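Side-chain contacts in DNA gyrase, B subunit, truncated (Myxococcus xanthus, PDB 3CWV), which probably takes part in the ATP-dependent breakage, passage and rejoining of double-stranded DNA, as a member of the type II topoisomerase GyrB family: residues G10-V15 against S105-S110; E218-L223 against D248-L253. One frame throughout, in Å; residues are numbered along the deposited sequence.

Interaction 1: G10-V15 against S105-S110; sequences GIVENV and SLALSS
Ala107 CB stands in front of two valines one helical turn apart, Val12 and Val15, and the small methyl lets the two backbones come close, Val12 CA lying 5.1 Å from Ala107 CA. Val12 CG1 touches the methyl, 3.9 Å from Ala107 CB, and Val15 meets it from another direction with both CB and CG1, the latter 3.8 Å from Ala107 CB. The same Val15 CG1 also meets Leu108, whose side chain crosses that of Val15 at about a right angle, with Leu108 CD2 3.7 Å from Val15 CG1. This branch reaches both partners because it lies opposite the backbone N of Val15 (chi1 175°). The contact is wholly apolar and buried, and it sets helix 11-17 against the C-terminal end of helix 102-107, just ahead of strand 109-118 of the eight-stranded mixed sheet, which in GyrB proteins belongs to the N-terminal GHKL-type ATPase domain. Leu108 leaves helical geometry there, and the turn is fastened by Leu106 O, which accepts both Ser109 N and Ser109 OG, the hydroxyl at 2.6 Å from Leu106 O. Further out, Tyr22 packs on Val15, while Leu34 and Phe164 touch Leu108. Arg16 NH1 hydrogen-bonds to Ala107 O.

Interaction 2: E218-L223 against D248-L253; sequences EARPQL and DEDSTL
The guanidinium of Arg220 is approached obliquely by two carboxylates, those of Asp248 and Asp250, neither squarely over a face nor squarely at an edge. The three form a salt-bridge network at the surface of the transducer domain, whose S5-like fold follows the ATPase domain in GyrB; it joins the loop between helix 208-217 and strand 228-234 to the one that leads into strand 252-257 of the five-stranded mixed sheet. The Asp248 carboxylate stands almost upright to the guanidinium, with 85° between their planes, and its OD1 lies 3.5 Å from Arg220 NE. That oxygen is well out of the guanidinium plane and no N-H points at it, so the attraction is one of charge alone. Asp248 OD1 also rests against the aliphatic part of the arginine, 3.3 Å from Arg220 CG, with Pro221 CD 4.0 Å from Asp248 OD1. The bend at chi3 (135°) turns the head of Arg220 on toward Asp250, whose carboxylate plane is inclined by 62° to the guanidinium. With an alanine here instead of Arg220, Asp248 and Asp250 would probably lose the positive charge they share. Backbone hydrogen bonds tie Pro221 to Glu247 and Leu223 to Trp245, holding the loop along the end of strand 237-245. At the far end of the arginine, NH1 lies 3.4 Å from Asp250 OD1 and 3.6 Å from Asp250 CB.

Overall arrangement
Interactions 1 and 2 illustrate how one chain can join distant parts of its sequence by quite different means. They come in series, 10-15 with 105-110 closing before 218-223 meets 248-253, and lie on opposite sides of the chain's centre, their own centres 44 Å apart and their nearest atoms about 26 Å apart. They share no helix, strand or sheet. Interaction 1 spans 89 intervening residues and belongs to the region of the eight-stranded sheet; interaction 2 spans only 24, on the loops at one end of the five-stranded sheet. Each ties up its own domain, the first a buried join in the ATPase domain, the second a charged one at the surface of the transducer domain, and neither bridges the two.

Interaction 1: G10-V15 against S105-S110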
loop_
_atom_site.group_PDB
_atom_site.type_symbol
_atom_site.label_atom_id
_atom_site.label_comp_id
_atom_site.label_asym_id
_atom_site.label_seq_id
_atom_site.Cartn_x
_atom_site.Cartn_y
_atom_site.Cartn_z
ATOM N N GLY A 10 4.602 -20.024 21.326
ATOM C CA GLY A 10 5.353 -20.027 20.108
ATOM C C GLY A 10 5.293 -18.565 19.682
ATOM O O GLY A 10 5.859 -17.697 20.349
ATOM N N ILE A 11 4.543 -18.296 18.617
ATOM C CA ILE A 11 4.715 -17.072 17.830
ATOM C C ILE A 11 4.272 -15.810 18.561
ATOM O O ILE A 11 5.039 -14.855 18.628
ATOM C CB ILE A 11 4.056 -17.198 16.428
ATOM C CG1 ILE A 11 4.845 -18.213 15.587
ATOM C CG2 ILE A 11 4.063 -15.871 15.687
ATOM C CD1 ILE A 11 4.357 -18.323 14.180
ATOM N N VAL A 12 3.088 -15.825 19.178
ATOM C CA VAL A 12 2.600 -14.625 19.874
ATOM C C VAL A 12 3.555 -14.229 21.004
ATOM O O VAL A 12 3.846 -13.050 21.206
ATOM C CB VAL A 12 1.197 -14.851 20.447
ATOM C CG1 VAL A 12 0.810 -13.731 21.415
ATOM C CG2 VAL A 12 0.183 -14.995 19.285
ATOM N N GLU A 13 4.016 -15.229 21.755
ATOM C CA GLU A 13 4.878 -14.958 22.906
ATOM C C GLU A 13 6.267 -14.503 22.489
ATOM O O GLU A 13 6.847 -13.644 23.148
ATOM C CB GLU A 13 4.916 -16.157 23.874
ATOM C CG GLU A 13 3.671 -16.248 24.755
ATOM C CD GLU A 13 3.377 -14.957 25.531
ATOM O OE1 GLU A 13 4.321 -14.329 26.060
ATOM O OE2 GLU A 13 2.192 -14.570 25.630
ATOM N N ASN A 14 6.772 -15.028 21.375
ATOM C CA ASN A 14 8.008 -14.550 20.749
ATOM C C ASN A 14 7.921 -13.099 20.336
ATOM O O ASN A 14 8.857 -12.325 20.546
ATOM C CB ASN A 14 8.348 -15.358 19.498
ATOM C CG ASN A 14 8.897 -16.739 19.827
ATOM O OD1 ASN A 14 9.034 -17.112 20.998
ATOM N ND2 ASN A 14 9.207 -17.504 18.789
ATOM N N VAL A 15 6.801 -12.720 19.733
ATOM C CA VAL A 15 6.595 -11.317 19.353
ATOM C C VAL A 15 6.492 -10.422 20.585
ATOM O O VAL A 15 7.081 -9.336 20.618
ATOM C CB VAL A 15 5.329 -11.151 18.462
ATOM C CG1 VAL A 15 5.055 -9.684 18.174
ATOM C CG2 VAL A 15 5.521 -11.906 17.131
ATOM N N SER A 105 0.271 -7.334 14.930
ATOM C CA SER A 105 -0.708 -6.378 15.440
ATOM C C SER A 105 -1.552 -7.017 16.521
ATOM O O SER A 105 -1.824 -6.404 17.550
ATOM C CB SER A 105 -1.583 -5.816 14.329
ATOM O OG SER A 105 -0.777 -5.153 13.381
ATOM N N LEU A 106 -1.981 -8.249 16.284
ATOM C CA LEU A 106 -2.773 -8.975 17.281
ATOM C C LEU A 106 -1.938 -9.321 18.510
ATOM O O LEU A 106 -2.388 -9.097 19.645
ATOM C CB LEU A 106 -3.317 -10.291 16.688
ATOM C CG LEU A 106 -4.259 -10.149 15.487
ATOM C CD1 LEU A 106 -4.670 -11.562 14.970
ATOM C CD2 LEU A 106 -5.452 -9.311 15.830
ATOM N N ALA A 107 -0.729 -9.858 18.303
ATOM C CA ALA A 107 0.136 -10.220 19.445
ATOM C C ALA A 107 0.383 -9.034 20.377
ATOM O O ALA A 107 0.468 -9.201 21.599
ATOM C CB ALA A 107 1.538 -10.774 18.959
ATOM N N LEU A 108 0.548 -7.850 19.795
ATOM C CA LEU A 108 0.919 -6.651 20.569
ATOM C C LEU A 108 -0.268 -5.792 21.009
ATOM O O LEU A 108 -0.118 -4.589 21.260
ATOM C CB LEU A 108 1.938 -5.797 19.788
ATOM C CG LEU A 108 3.241 -6.564 19.457
ATOM C CD1 LEU A 108 4.222 -5.706 18.674
ATOM C CD2 LEU A 108 3.908 -7.202 20.714
ATOM N N SER A 109 -1.451 -6.409 21.056
ATOM C CA SER A 109 -2.641 -5.774 21.604
ATOM C C SER A 109 -2.878 -6.302 23.033
ATOM O O SER A 109 -2.446 -7.395 23.360
ATOM C CB SER A 109 -3.872 -6.041 20.697
ATOM O OG SER A 109 -4.157 -7.450 20.663
ATOM N N SER A 110 -3.510 -5.500 23.902
ATOM C CA SER A 110 -3.954 -6.022 25.204
ATOM C C SER A 110 -5.278 -6.750 25.008
ATOM O O SER A 110 -5.609 -7.657 25.754
ATOM C CB SER A 110 -4.147 -4.903 26.236
ATOM O OG SER A 110 -5.003 -3.904 25.755
#

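Interaction 2: E218-L223 against D248-L253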
loop_
_atom_site.group_PDB
_atom_site.type_symbol
_atom_site.label_atom_id
_atom_site.label_comp_id
_atom_site.label_asym_id
_atom_site.label_seq_id
_atom_site.Cartn_x
_atom_site.Cartn_y
_atom_site.Cartn_z
ATOM N N GLU A 218 -2.298 19.715 -7.971
ATOM C CA GLU A 218 -3.471 20.552 -8.303
ATOM C C GLU A 218 -3.302 22.065 -8.018
ATOM O O GLU A 218 -3.989 22.891 -8.623
ATOM C CB GLU A 218 -4.751 20.023 -7.629
ATOM C CG GLU A 218 -4.779 20.215 -6.127
ATOM C CD GLU A 218 -6.124 19.884 -5.489
ATOM O OE1 GLU A 218 -7.020 19.311 -6.160
ATOM O OE2 GLU A 218 -6.274 20.195 -4.288
ATOM N N ALA A 219 -2.388 22.417 -7.116
ATOM C CA ALA A 219 -2.147 23.816 -6.743
ATOM C C ALA A 219 -0.835 24.343 -7.331
ATOM O O ALA A 219 -0.276 25.338 -6.849
ATOM C CB ALA A 219 -2.131 23.962 -5.226
ATOM N N ARG A 220 -0.349 23.663 -8.363
ATOM C CA ARG A 220 0.862 24.040 -9.070
ATOM C C ARG A 220 0.493 24.330 -10.532
ATOM O O ARG A 220 -0.558 23.897 -11.006
ATOM C CB ARG A 220 1.877 22.899 -8.995
ATOM C CG ARG A 220 2.582 22.739 -7.656
ATOM C CD ARG A 220 2.952 21.279 -7.420
ATOM N NE ARG A 220 4.315 21.102 -6.917
ATOM C CZ ARG A 220 4.661 21.091 -5.628
ATOM N NH1 ARG A 220 5.934 20.926 -5.286
ATOM N NH2 ARG A 220 3.747 21.248 -4.677
ATOM N N PRO A 221 1.342 25.073 -11.257
ATOM C CA PRO A 221 0.966 25.319 -12.646
ATOM C C PRO A 221 1.325 24.161 -13.580
ATOM O O PRO A 221 2.467 24.043 -14.033
ATOM C CB PRO A 221 1.744 26.605 -13.008
ATOM C CG PRO A 221 2.632 26.918 -11.817
ATOM C CD PRO A 221 2.607 25.734 -10.901
ATOM N N GLN A 222 0.337 23.323 -13.876
ATOM C CA GLN A 222 0.548 22.129 -14.693
ATOM C C GLN A 222 0.825 22.469 -16.166
ATOM O O GLN A 222 0.094 23.257 -16.770
ATOM C CB GLN A 222 -0.662 21.190 -14.574
ATOM C CG GLN A 222 -0.785 20.510 -13.207
ATOM C CD GLN A 222 -2.140 19.890 -12.957
ATOM O OE1 GLN A 222 -3.097 20.132 -13.699
ATOM N NE2 GLN A 222 -2.236 19.079 -11.898
ATOM N N LEU A 223 1.863 21.854 -16.740
ATOM C CA LEU A 223 2.257 22.108 -18.131
ATOM C C LEU A 223 1.446 21.310 -19.143
ATOM O O LEU A 223 1.579 21.499 -20.355
ATOM C CB LEU A 223 3.753 21.836 -18.331
ATOM C CG LEU A 223 4.715 22.752 -17.581
ATOM C CD1 LEU A 223 6.149 22.366 -17.900
ATOM C CD2 LEU A 223 4.466 24.206 -17.937
ATOM N N ASP A 248 7.521 24.763 -12.009
ATOM C CA ASP A 248 8.231 25.164 -10.800
ATOM C C ASP A 248 9.527 24.367 -10.646
ATOM O O ASP A 248 9.899 23.582 -11.523
ATOM C CB ASP A 248 7.346 25.059 -9.549
ATOM C CG ASP A 248 6.614 23.723 -9.439
ATOM O OD1 ASP A 248 5.442 23.730 -8.998
ATOM O OD2 ASP A 248 7.200 22.672 -9.787
ATOM N N GLU A 249 10.218 24.580 -9.535
ATOM C CA GLU A 249 11.564 24.051 -9.380
ATOM C C GLU A 249 11.582 22.682 -8.698
ATOM O O GLU A 249 12.517 21.895 -8.884
ATOM C CB GLU A 249 12.426 25.047 -8.592
ATOM C CG GLU A 249 13.916 25.031 -8.963
ATOM C CD GLU A 249 14.176 25.462 -10.405
ATOM O OE1 GLU A 249 15.258 25.127 -10.939
ATOM O OE2 GLU A 249 13.304 26.132 -11.005
ATOM N N ASP A 250 10.542 22.408 -7.917
ATOM C CA ASP A 250 10.506 21.235 -7.063
ATOM C C ASP A 250 10.296 19.960 -7.867
ATOM O O ASP A 250 9.621 19.969 -8.887
ATOM C CB ASP A 250 9.400 21.387 -6.022
ATOM C CG ASP A 250 9.493 22.698 -5.265
ATOM O OD1 ASP A 250 8.489 23.081 -4.629
ATOM O OD2 ASP A 250 10.567 23.346 -5.307
ATOM N N SER A 251 10.885 18.874 -7.387
ATOM C CA SER A 251 10.784 17.565 -8.024
ATOM C C SER A 251 10.269 16.586 -6.981
ATOM O O SER A 251 10.666 16.657 -5.822
ATOM C CB SER A 251 12.160 17.115 -8.512
ATOM O OG SER A 251 12.059 16.096 -9.496
ATOM N N THR A 252 9.366 15.699 -7.389
ATOM C CA THR A 252 8.844 14.674 -6.497
ATOM C C THR A 252 8.888 13.317 -7.205
ATOM O O THR A 252 8.368 13.167 -8.308
ATOM C CB THR A 252 7.404 15.024 -6.031
ATOM O OG1 THR A 252 7.449 16.192 -5.199
ATOM C CG2 THR A 252 6.763 13.874 -5.251
ATOM N N LEU A 253 9.534 12.338 -6.571
ATOM C CA LEU A 253 9.587 10.980 -7.117
ATOM C C LEU A 253 9.217 9.997 -6.005
ATOM O O LEU A 253 9.974 9.821 -5.053
ATOM C CB LEU A 253 10.972 10.685 -7.715
ATOM C CG LEU A 253 11.214 9.364 -8.472
ATOM C CD1 LEU A 253 10.016 8.945 -9.276
ATOM C CD2 LEU A 253 12.420 9.453 -9.377
#